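PDB 5NNP: N-terminal acetyltransferase-like protein from Chaetomium thermophilum, which probably serves as the helical-repeat auxiliary subunit of an N-terminal acetyltransferase of the NatA type, supporting a partner chain that acetylates protein N termini. Local coordinates for residues Ser48-Ala51 against Leu52-Ala56; Met431-Ala434 against Arg435-Pro439; Asp441-Ile444 against Asn445-Ala449. All coordinates share one frame; numbering follows the deposited sequence.

Each contact joins neighbouring turns of its own helix in an all-helical repeat protein. Contact 1 is buried among four helices near the N-terminal end of the chain, its centre about 48 and 55 Å from those of contacts 3 and 2; its chemistry is mainly aliphatic. Contacts 2 and 3 sit on consecutive helices, 424-436 and 442-454, with centres about 8 Å apart, and touch where Arg435 packs on Asn445 and Met431 on Ala448. Contact 2, at the C-terminal end of its helix, is partly buried and carries a salt bridge and a serine hydroxyl-to-carbonyl hydrogen bond. Contact 3, at the N-terminal start of the next helix, is buried and polar, with water, phosphate and a second protein chain around it.

Contact 1: residues Ser48-Ala51 against Leu52-Ala56; sequences SMKA and LILNA
Met49 and Leu52 meet methyl to methyl on one flank of helix 44-55, CE of Met49 lying 4.3 Å from CD1 of Leu52. The thioether chain is folded at every torsion (chi1 -72°, chi2 and chi3 both -54°), which swings its methyl back over the next turn. On another flank the aliphatic part of Lys50 runs beside Leu54, with CG of Lys50 4.3 Å from CD1 of Leu54. Ile53 brings its CG1 branch to the backbone instead, 3.5 Å from Met49 O.

This stretch belongs to a tetratricopeptide-repeat region, where antiparallel helices stack into a solenoid and one helix presents apolar residues to several neighbours at once. Met49 and Leu52 accordingly face helix 9-22 through Phe14, Ile18 and Tyr21, Leu52 also reaches Ile86 of helix 78-90, and Leu54 rests on Leu66 of helix 60-73.

Backbone bonds of the alpha-helical i to i+4 kind tie the two turns together. Leu52 N donates to Ser48 O at 3.1 Å, Leu54 N to Lys50 O at 3.0 Å and Asn55 N to Ala51 O at 3.0 Å. The last two are the straighter, and CG of Leu54 settles against the same Lys50 O.

Of the charged and polar ends, Lys50 is fully extended, and its NZ forms a salt bridge with Glu34 on helix 26-37, while Ser48 OG hydrogen-bonds back to Gly44 O.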
ATOM      1  N   SER A  48       0.057  38.837  15.012  1.00 58.46           N
ATOM      2  CA  SER A  48      -0.110  37.405  14.753  1.00 59.93           C
ATOM      3  C   SER A  48      -1.472  37.087  14.146  1.00 57.54           C
ATOM      4  O   SER A  48      -1.568  36.285  13.223  1.00 62.22           O
ATOM      5  CB  SER A  48       0.068  36.593  16.042  1.00 61.49           C
ATOM      6  OG  SER A  48       1.357  36.766  16.595  1.00 64.90           O
ATOM      7  N   MET A  49      -2.522  37.702  14.683  1.00 54.42           N
ATOM      8  CA  MET A  49      -3.875  37.500  14.171  1.00 58.72           C
ATOM      9  C   MET A  49      -3.999  37.993  12.742  1.00 68.30           C
ATOM     10  O   MET A  49      -4.761  37.449  11.948  1.00 79.56           O
ATOM     11  CB  MET A  49      -4.897  38.207  15.055  1.00 56.90           C
ATOM     12  CG  MET A  49      -5.103  37.539  16.395  1.00 54.93           C
ATOM     13  SD  MET A  49      -5.523  35.805  16.175  1.00 67.54           S
ATOM     14  CE  MET A  49      -6.928  35.943  15.073  1.00 74.70           C
ATOM     15  N   LYS A  50      -3.240  39.033  12.421  1.00 69.25           N
ATOM     16  CA  LYS A  50      -3.209  39.568  11.069  1.00 68.36           C
ATOM     17  C   LYS A  50      -2.413  38.639  10.158  1.00 66.54           C
ATOM     18  O   LYS A  50      -2.729  38.496   8.975  1.00 71.83           O
ATOM     19  CB  LYS A  50      -2.610  40.976  11.072  1.00 63.85           C
ATOM     20  CG  LYS A  50      -2.433  41.595   9.703  1.00 61.70           C
ATOM     21  CD  LYS A  50      -1.779  42.965   9.824  1.00 66.76           C
ATOM     22  CE  LYS A  50      -1.577  43.626   8.464  1.00 68.56           C
ATOM     23  NZ  LYS A  50      -0.965  44.980   8.582  1.00 68.36           N
ATOM     24  N   ALA A  51      -1.386  38.008  10.728  1.00 61.35           N
ATOM     25  CA  ALA A  51      -0.545  37.054  10.012  1.00 58.08           C
ATOM     26  C   ALA A  51      -1.346  35.847   9.562  1.00 62.61           C
ATOM     27  O   ALA A  51      -1.102  35.308   8.488  1.00 70.53           O
ATOM     28  CB  ALA A  51       0.618  36.616  10.876  1.00 54.88           C
ATOM     29  N   LEU A  52      -2.306  35.431  10.387  1.00 66.33           N
ATOM     30  CA  LEU A  52      -3.196  34.321  10.042  1.00 69.61           C
ATOM     31  C   LEU A  52      -4.036  34.638   8.818  1.00 74.01           C
ATOM     32  O   LEU A  52      -4.082  33.859   7.869  1.00 78.42           O
ATOM     33  CB  LEU A  52      -4.127  33.983  11.203  1.00 66.64           C
ATOM     34  CG  LEU A  52      -3.673  32.991  12.269  1.00 57.82           C
ATOM     35  CD1 LEU A  52      -4.837  32.678  13.203  1.00 50.15           C
ATOM     36  CD2 LEU A  52      -3.120  31.728  11.637  1.00 57.10           C
ATOM     37  N   ILE A  53      -4.708  35.783   8.862  1.00 77.51           N
ATOM     38  CA  ILE A  53      -5.569  36.222   7.772  1.00 81.42           C
ATOM     39  C   ILE A  53      -4.779  36.382   6.481  1.00 85.15           C
ATOM     40  O   ILE A  53      -5.270  36.060   5.402  1.00 90.09           O
ATOM     41  CB  ILE A  53      -6.273  37.545   8.111  1.00 82.77           C
ATOM     42  CG1 ILE A  53      -7.156  37.368   9.349  1.00 78.91           C
ATOM     43  CG2 ILE A  53      -7.102  38.025   6.927  1.00 91.51           C
ATOM     44  CD1 ILE A  53      -7.853  38.639   9.810  1.00 76.48           C
ATOM     45  N   LEU A  54      -3.551  36.873   6.592  1.00 85.00           N
ATOM     46  CA  LEU A  54      -2.693  36.990   5.423  1.00 92.94           C
ATOM     47  C   LEU A  54      -2.427  35.616   4.819  1.00 98.73           C
ATOM     48  O   LEU A  54      -2.539  35.429   3.601  1.00104.80           O
ATOM     49  CB  LEU A  54      -1.380  37.681   5.785  1.00 89.76           C
ATOM     50  CG  LEU A  54      -1.500  39.162   6.143  1.00 85.53           C
ATOM     51  CD1 LEU A  54      -0.145  39.724   6.517  1.00 82.87           C
ATOM     52  CD2 LEU A  54      -2.103  39.945   4.989  1.00 84.62           C
ATOM     53  N   ASN A  55      -2.086  34.657   5.681  1.00 93.58           N
ATOM     54  CA  ASN A  55      -1.831  33.282   5.258  1.00 91.88           C
ATOM     55  C   ASN A  55      -3.088  32.635   4.691  1.00 92.92           C
ATOM     56  O   ASN A  55      -3.016  31.793   3.795  1.00 95.93           O
ATOM     57  CB  ASN A  55      -1.291  32.455   6.428  1.00 92.40           C
ATOM     58  CG  ASN A  55      -0.774  31.088   5.996  1.00 92.57           C
ATOM     59  OD1 ASN A  55      -1.431  30.072   6.215  1.00 92.22           O
ATOM     60  ND2 ASN A  55       0.410  31.061   5.385  1.00 88.85           N
ATOM     61  N   ALA A  56      -4.240  33.049   5.211  1.00 91.23           N
ATOM     62  CA  ALA A  56      -5.528  32.532   4.765  1.00 92.54           C
ATOM     63  C   ALA A  56      -5.960  33.164   3.440  1.00112.25           C
ATOM     64  O   ALA A  56      -7.112  33.026   3.017  1.00117.52           O
ATOM     65  CB  ALA A  56      -6.581  32.764   5.831  1.00 83.11           C
TER

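Contact 2: residues Met431-Ala434 against Arg435-Pro439; sequences MDYA and RSLDP
Asp432 and Arg435 lie side by side on the last turns of helix 424-436, part of the helical-repeat array of the NatA auxiliary-subunit family, where i to i+4 backbone bonds give way to i to i+3 bonds such as Leu437 N to Ala434 O (3.2 Å). The arginine chain bends at chi3 (78°), folding the guanidinium back so that NH1 makes a salt bridge to Asp432 OD1 at 2.6 Å. The bridge runs through NH1 alone, and the carboxylate and guanidinium planes are turned 34° apart.

Round the helix, Tyr433 and Leu437 meet at a slant: Leu437 CG sits over one ring face, displaced toward the rim, and its CD1 is 3.8 Å from Tyr433 CE2. His411 of helix 408-421 meets the tyrosine ring edge-to-face.

Ser436 turns its hydroxyl back to the preceding turn and donates to Tyr433 O, an acceptor that also takes a weak bond from Leu437 N. With an alanine here, Tyr433 O would probably lose its short hydroxyl donor, and the side-chain tie back to the preceding turn would go with it. Ser436 OG lies 2.6 Å from Tyr433 O, in the carbonyl plane and on a lone pair, at a C=O...O angle of 126°.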
ATOM      1  N   MET A 431      -4.172  -4.659 -29.691  1.00 44.68           N
ATOM      2  CA  MET A 431      -4.727  -4.503 -28.357  1.00 38.06           C
ATOM      3  C   MET A 431      -5.880  -3.533 -28.401  1.00 42.19           C
ATOM      4  O   MET A 431      -6.865  -3.703 -27.696  1.00 45.40           O
ATOM      5  CB  MET A 431      -3.684  -4.009 -27.367  1.00 33.66           C
ATOM      6  CG  MET A 431      -4.123  -4.149 -25.916  1.00 36.38           C
ATOM      7  SD  MET A 431      -4.274  -5.864 -25.370  1.00 43.09           S
ATOM      8  CE  MET A 431      -2.558  -6.331 -25.169  1.00 29.60           C
ATOM      9  N   ASP A 432      -5.757  -2.504 -29.230  1.00 40.03           N
ATOM     10  CA  ASP A 432      -6.825  -1.529 -29.347  1.00 38.61           C
ATOM     11  C   ASP A 432      -8.036  -2.184 -29.985  1.00 45.14           C
ATOM     12  O   ASP A 432      -9.164  -1.898 -29.598  1.00 51.07           O
ATOM     13  CB  ASP A 432      -6.394  -0.313 -30.162  1.00 39.22           C
ATOM     14  CG  ASP A 432      -7.424   0.803 -30.124  1.00 45.81           C
ATOM     15  OD1 ASP A 432      -7.498   1.510 -29.094  1.00 45.31           O
ATOM     16  OD2 ASP A 432      -8.164   0.974 -31.119  1.00 50.46           O
ATOM     17  N   TYR A 433      -7.813  -3.068 -30.956  1.00 34.71           N
ATOM     18  CA  TYR A 433      -8.938  -3.787 -31.536  1.00 34.63           C
ATOM     19  C   TYR A 433      -9.626  -4.596 -30.437  1.00 37.71           C
ATOM     20  O   TYR A 433     -10.850  -4.582 -30.329  1.00 39.11           O
ATOM     21  CB  TYR A 433      -8.499  -4.695 -32.696  1.00 34.53           C
ATOM     22  CG  TYR A 433      -9.620  -5.529 -33.269  1.00 32.99           C
ATOM     23  CD1 TYR A 433     -10.571  -4.969 -34.105  1.00 36.93           C
ATOM     24  CD2 TYR A 433      -9.747  -6.868 -32.948  1.00 39.79           C
ATOM     25  CE1 TYR A 433     -11.615  -5.718 -34.624  1.00 32.10           C
ATOM     26  CE2 TYR A 433     -10.785  -7.633 -33.463  1.00 39.81           C
ATOM     27  CZ  TYR A 433     -11.713  -7.050 -34.299  1.00 45.95           C
ATOM     28  OH  TYR A 433     -12.746  -7.817 -34.804  1.00 49.30           O
ATOM     29  N   ALA A 434      -8.835  -5.273 -29.611  1.00 36.59           N
ATOM     30  CA  ALA A 434      -9.379  -6.037 -28.496  1.00 31.11           C
ATOM     31  C   ALA A 434     -10.259  -5.165 -27.602  1.00 37.61           C
ATOM     32  O   ALA A 434     -11.328  -5.585 -27.155  1.00 41.64           O
ATOM     33  CB  ALA A 434      -8.248  -6.664 -27.686  1.00 27.45           C
ATOM     34  N   ARG A 435      -9.800  -3.945 -27.353  1.00 38.43           N
ATOM     35  CA  ARG A 435     -10.548  -2.987 -26.543  1.00 36.98           C
ATOM     36  C   ARG A 435     -11.904  -2.702 -27.173  1.00 40.41           C
ATOM     37  O   ARG A 435     -12.932  -2.726 -26.506  1.00 43.67           O
ATOM     38  CB  ARG A 435      -9.763  -1.687 -26.400  1.00 34.72           C
ATOM     39  CG  ARG A 435     -10.200  -0.828 -25.249  1.00 44.76           C
ATOM     40  CD  ARG A 435      -9.978   0.638 -25.562  1.00 51.11           C
ATOM     41  NE  ARG A 435     -11.032   1.120 -26.442  1.00 59.08           N
ATOM     42  CZ  ARG A 435     -10.935   1.126 -27.759  1.00 54.95           C
ATOM     43  NH1 ARG A 435      -9.818   0.691 -28.323  1.00 58.56           N
ATOM     44  NH2 ARG A 435     -11.943   1.568 -28.499  1.00 46.15           N
ATOM     45  N   SER A 436     -11.892  -2.462 -28.481  1.00 28.26           N
ATOM     46  CA  SER A 436     -13.093  -2.066 -29.179  1.00 28.38           C
ATOM     47  C   SER A 436     -14.196  -3.131 -29.095  1.00 38.64           C
ATOM     48  O   SER A 436     -15.356  -2.830 -29.341  1.00 38.42           O
ATOM     49  CB  SER A 436     -12.769  -1.716 -30.635  1.00 30.60           C
ATOM     50  OG  SER A 436     -12.470  -2.852 -31.440  1.00 41.09           O
ATOM     51  N   LEU A 437     -13.826  -4.353 -28.707  1.00 38.86           N
ATOM     52  CA  LEU A 437     -14.775  -5.460 -28.538  1.00 39.72           C
ATOM     53  C   LEU A 437     -15.482  -5.495 -27.169  1.00 46.51           C
ATOM     54  O   LEU A 437     -16.526  -6.127 -27.017  1.00 49.49           O
ATOM     55  CB  LEU A 437     -14.051  -6.791 -28.771  1.00 37.83           C
ATOM     56  CG  LEU A 437     -13.560  -7.005 -30.211  1.00 44.53           C
ATOM     57  CD1 LEU A 437     -12.855  -8.354 -30.409  1.00 36.19           C
ATOM     58  CD2 LEU A 437     -14.713  -6.855 -31.184  1.00 29.85           C
ATOM     59  N   ASP A 438     -14.894  -4.848 -26.166  1.00 46.20           N
ATOM     60  CA  ASP A 438     -15.553  -4.691 -24.871  1.00 36.45           C
ATOM     61  C   ASP A 438     -15.320  -3.251 -24.433  1.00 33.68           C
ATOM     62  O   ASP A 438     -14.473  -2.976 -23.578  1.00 32.87           O
ATOM     63  CB  ASP A 438     -15.015  -5.693 -23.836  1.00 25.51           C
ATOM     64  CG  ASP A 438     -16.018  -5.989 -22.713  1.00 42.03           C
ATOM     65  OD1 ASP A 438     -17.009  -5.243 -22.543  1.00 32.17           O
ATOM     66  OD2 ASP A 438     -15.804  -6.984 -21.979  1.00 46.79           O
ATOM     67  N   PRO A 439     -16.064  -2.312 -25.035  1.00 41.76           N
ATOM     68  CA  PRO A 439     -15.824  -0.906 -24.693  1.00 37.74           C
ATOM     69  C   PRO A 439     -16.272  -0.555 -23.249  1.00 37.73           C
ATOM     70  O   PRO A 439     -15.950   0.524 -22.768  1.00 43.79           O
ATOM     71  CB  PRO A 439     -16.658  -0.161 -25.736  1.00 29.39           C
ATOM     72  CG  PRO A 439     -17.787  -1.074 -26.042  1.00 30.56           C
ATOM     73  CD  PRO A 439     -17.271  -2.479 -25.878  1.00 40.03           C
TER

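Contact 3: residues Asp441-Ile444 against Asn445-Ala449; sequences DRYI and NSKAA. With PO4 (phosphate ion), chain U.
Ser446 and Arg442 are joined by the backbone, Ser446 N donating to Arg442 O at 2.7 Å. Lys447 N to Tyr443 O and Ala448 N to Ile444 O continue the alpha-helical pattern, whereas Asn445 N to Asp441 O is long and weak.

A water binds three side chains together. Arg442, extended from CG to NE, donates from NE to it at 3.0 Å, the water lying at the guanidinium edge and in its plane; its NH1 hydrogen-bonds to a polar side chain and to backbone of another protein's chain. The water in turn donates to Asn445 OD1 at 2.8 Å and is 3.0 Å from Ser446 OG. Asn445 ND2 bonds to Thr464 O, so both ends of its amide are engaged.

Asp441 is the N-cap of helix 442-454 in this solenoid of helical repeats: its OD2 accepts from Ile444 N at 3.3 Å, met from above the carboxylate plane. The same carboxylate forms salt bridges to a basic side chain of another protein's chain, which places this helix start at the subunit interface, and the Asp441 side chain is about 5 Å from bound carboxymethyl coenzyme A.

Apolar contact is modest. Tyr443 and Lys447 run alongside each other, CE1 of the ring 3.8 Å from CG of Lys447, while Ile444 crosses the lysine at about a right angle, its CD1 nearest Lys447 CB. Bends at chi2 and chi4 carry Lys447 NZ to a weak bond with O3 of a phosphate ion, probably from the crystallisation liquor, which Lys450 and Arg416 also hold.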
ATOM      1  N   ASP A 441     -15.369  -2.263 -20.514  1.00 41.44           N
ATOM      2  CA  ASP A 441     -14.432  -2.863 -19.576  1.00 34.07           C
ATOM      3  C   ASP A 441     -13.131  -2.084 -19.463  1.00 34.52           C
ATOM      4  O   ASP A 441     -12.407  -1.932 -20.449  1.00 39.12           O
ATOM      5  CB  ASP A 441     -14.146  -4.282 -20.020  1.00 37.79           C
ATOM      6  CG  ASP A 441     -13.190  -4.998 -19.112  1.00 38.10           C
ATOM      7  OD1 ASP A 441     -13.592  -5.284 -17.960  1.00 37.78           O
ATOM      8  OD2 ASP A 441     -12.064  -5.315 -19.572  1.00 30.50           O
ATOM      9  N   ARG A 442     -12.811  -1.586 -18.273  1.00 31.30           N
ATOM     10  CA  ARG A 442     -11.659  -0.691 -18.165  1.00 33.41           C
ATOM     11  C   ARG A 442     -10.310  -1.419 -18.274  1.00 33.29           C
ATOM     12  O   ARG A 442      -9.327  -0.838 -18.740  1.00 30.02           O
ATOM     13  CB  ARG A 442     -11.703   0.115 -16.866  1.00 33.95           C
ATOM     14  CG  ARG A 442     -10.722   1.295 -16.888  1.00 34.34           C
ATOM     15  CD  ARG A 442     -10.834   2.215 -15.691  1.00 27.83           C
ATOM     16  NE  ARG A 442     -10.109   3.461 -15.930  1.00 28.22           N
ATOM     17  CZ  ARG A 442     -10.050   4.482 -15.077  1.00 38.71           C
ATOM     18  NH1 ARG A 442     -10.690   4.435 -13.916  1.00 40.59           N
ATOM     19  NH2 ARG A 442      -9.368   5.570 -15.397  1.00 40.24           N
ATOM     20  N   TYR A 443     -10.261  -2.681 -17.857  1.00 29.29           N
ATOM     21  CA  TYR A 443      -9.012  -3.427 -17.900  1.00 26.76           C
ATOM     22  C   TYR A 443      -8.440  -3.465 -19.292  1.00 28.49           C
ATOM     23  O   TYR A 443      -7.265  -3.208 -19.473  1.00 38.03           O
ATOM     24  CB  TYR A 443      -9.187  -4.860 -17.404  1.00 33.25           C
ATOM     25  CG  TYR A 443      -7.881  -5.631 -17.433  1.00 30.15           C
ATOM     26  CD1 TYR A 443      -7.420  -6.204 -18.616  1.00 28.01           C
ATOM     27  CD2 TYR A 443      -7.097  -5.750 -16.291  1.00 23.86           C
ATOM     28  CE1 TYR A 443      -6.229  -6.882 -18.662  1.00 30.70           C
ATOM     29  CE2 TYR A 443      -5.909  -6.425 -16.326  1.00 31.72           C
ATOM     30  CZ  TYR A 443      -5.479  -7.001 -17.517  1.00 38.12           C
ATOM     31  OH  TYR A 443      -4.288  -7.692 -17.556  1.00 47.93           O
ATOM     32  N   ILE A 444      -9.265  -3.805 -20.277  1.00 31.02           N
ATOM     33  CA  ILE A 444      -8.777  -3.857 -21.641  1.00 36.00           C
ATOM     34  C   ILE A 444      -8.495  -2.430 -22.139  1.00 37.01           C
ATOM     35  O   ILE A 444      -7.583  -2.213 -22.923  1.00 38.73           O
ATOM     36  CB  ILE A 444      -9.762  -4.615 -22.594  1.00 38.83           C
ATOM     37  CG1 ILE A 444      -9.064  -4.950 -23.917  1.00 41.29           C
ATOM     38  CG2 ILE A 444     -11.072  -3.848 -22.830  1.00 30.81           C
ATOM     39  CD1 ILE A 444      -7.735  -5.704 -23.719  1.00 34.67           C
ATOM     40  N   ASN A 445      -9.243  -1.447 -21.653  1.00 38.02           N
ATOM     41  CA  ASN A 445      -8.941  -0.073 -22.027  1.00 34.42           C
ATOM     42  C   ASN A 445      -7.549   0.320 -21.532  1.00 38.02           C
ATOM     43  O   ASN A 445      -6.773   0.939 -22.265  1.00 35.16           O
ATOM     44  CB  ASN A 445      -9.994   0.891 -21.483  1.00 36.51           C
ATOM     45  CG  ASN A 445      -9.705   2.347 -21.845  1.00 35.50           C
ATOM     46  OD1 ASN A 445      -8.930   3.017 -21.168  1.00 37.06           O
ATOM     47  ND2 ASN A 445     -10.341   2.841 -22.907  1.00 26.63           N
ATOM     48  N   SER A 446      -7.229  -0.066 -20.296  1.00 38.95           N
ATOM     49  CA  SER A 446      -5.923   0.235 -19.705  1.00 33.39           C
ATOM     50  C   SER A 446      -4.772  -0.446 -20.450  1.00 35.08           C
ATOM     51  O   SER A 446      -3.700   0.129 -20.609  1.00 39.01           O
ATOM     52  CB  SER A 446      -5.897  -0.173 -18.229  1.00 30.24           C
ATOM     53  OG  SER A 446      -6.892   0.516 -17.489  1.00 35.55           O
ATOM     54  N   LYS A 447      -4.993  -1.675 -20.889  1.00 33.61           N
ATOM     55  CA  LYS A 447      -4.009  -2.406 -21.675  1.00 37.94           C
ATOM     56  C   LYS A 447      -3.690  -1.710 -23.001  1.00 42.26           C
ATOM     57  O   LYS A 447      -2.528  -1.601 -23.414  1.00 39.82           O
ATOM     58  CB  LYS A 447      -4.520  -3.811 -21.946  1.00 38.85           C
ATOM     59  CG  LYS A 447      -3.984  -4.829 -21.004  1.00 45.37           C
ATOM     60  CD  LYS A 447      -2.547  -5.123 -21.332  1.00 49.74           C
ATOM     61  CE  LYS A 447      -1.949  -6.045 -20.289  1.00 58.68           C
ATOM     62  NZ  LYS A 447      -1.676  -5.328 -19.007  1.00 57.75           N
ATOM     63  N   ALA A 448      -4.734  -1.237 -23.666  1.00 32.07           N
ATOM     64  CA  ALA A 448      -4.555  -0.609 -24.965  1.00 36.10           C
ATOM     65  C   ALA A 448      -3.741   0.670 -24.802  1.00 40.21           C
ATOM     66  O   ALA A 448      -2.755   0.886 -25.508  1.00 43.77           O
ATOM     67  CB  ALA A 448      -5.916  -0.327 -25.630  1.00 31.56           C
ATOM     68  N   ALA A 449      -4.133   1.503 -23.847  1.00 38.39           N
ATOM     69  CA  ALA A 449      -3.373   2.717 -23.553  1.00 39.94           C
ATOM     70  C   ALA A 449      -1.894   2.425 -23.259  1.00 38.11           C
ATOM     71  O   ALA A 449      -1.010   3.140 -23.720  1.00 46.02           O
ATOM     72  CB  ALA A 449      -4.000   3.456 -22.391  1.00 34.13           C
TER
HETATM   73  P   PO4 U 813       1.453  -7.082 -20.547  1.00 91.65           P
HETATM   74  O1  PO4 U 813       1.349  -7.032 -22.050  1.00 91.90           O
HETATM   75  O2  PO4 U 813       2.863  -7.492 -20.182  1.00 96.43           O
HETATM   76  O3  PO4 U 813       1.164  -5.722 -19.948  1.00 90.57           O
HETATM   77  O4  PO4 U 813       0.448  -8.079 -20.020  1.00 92.08           O
HETATM   78  O   HOH W   1      -8.461   2.918 -18.405  1.00 39.28           O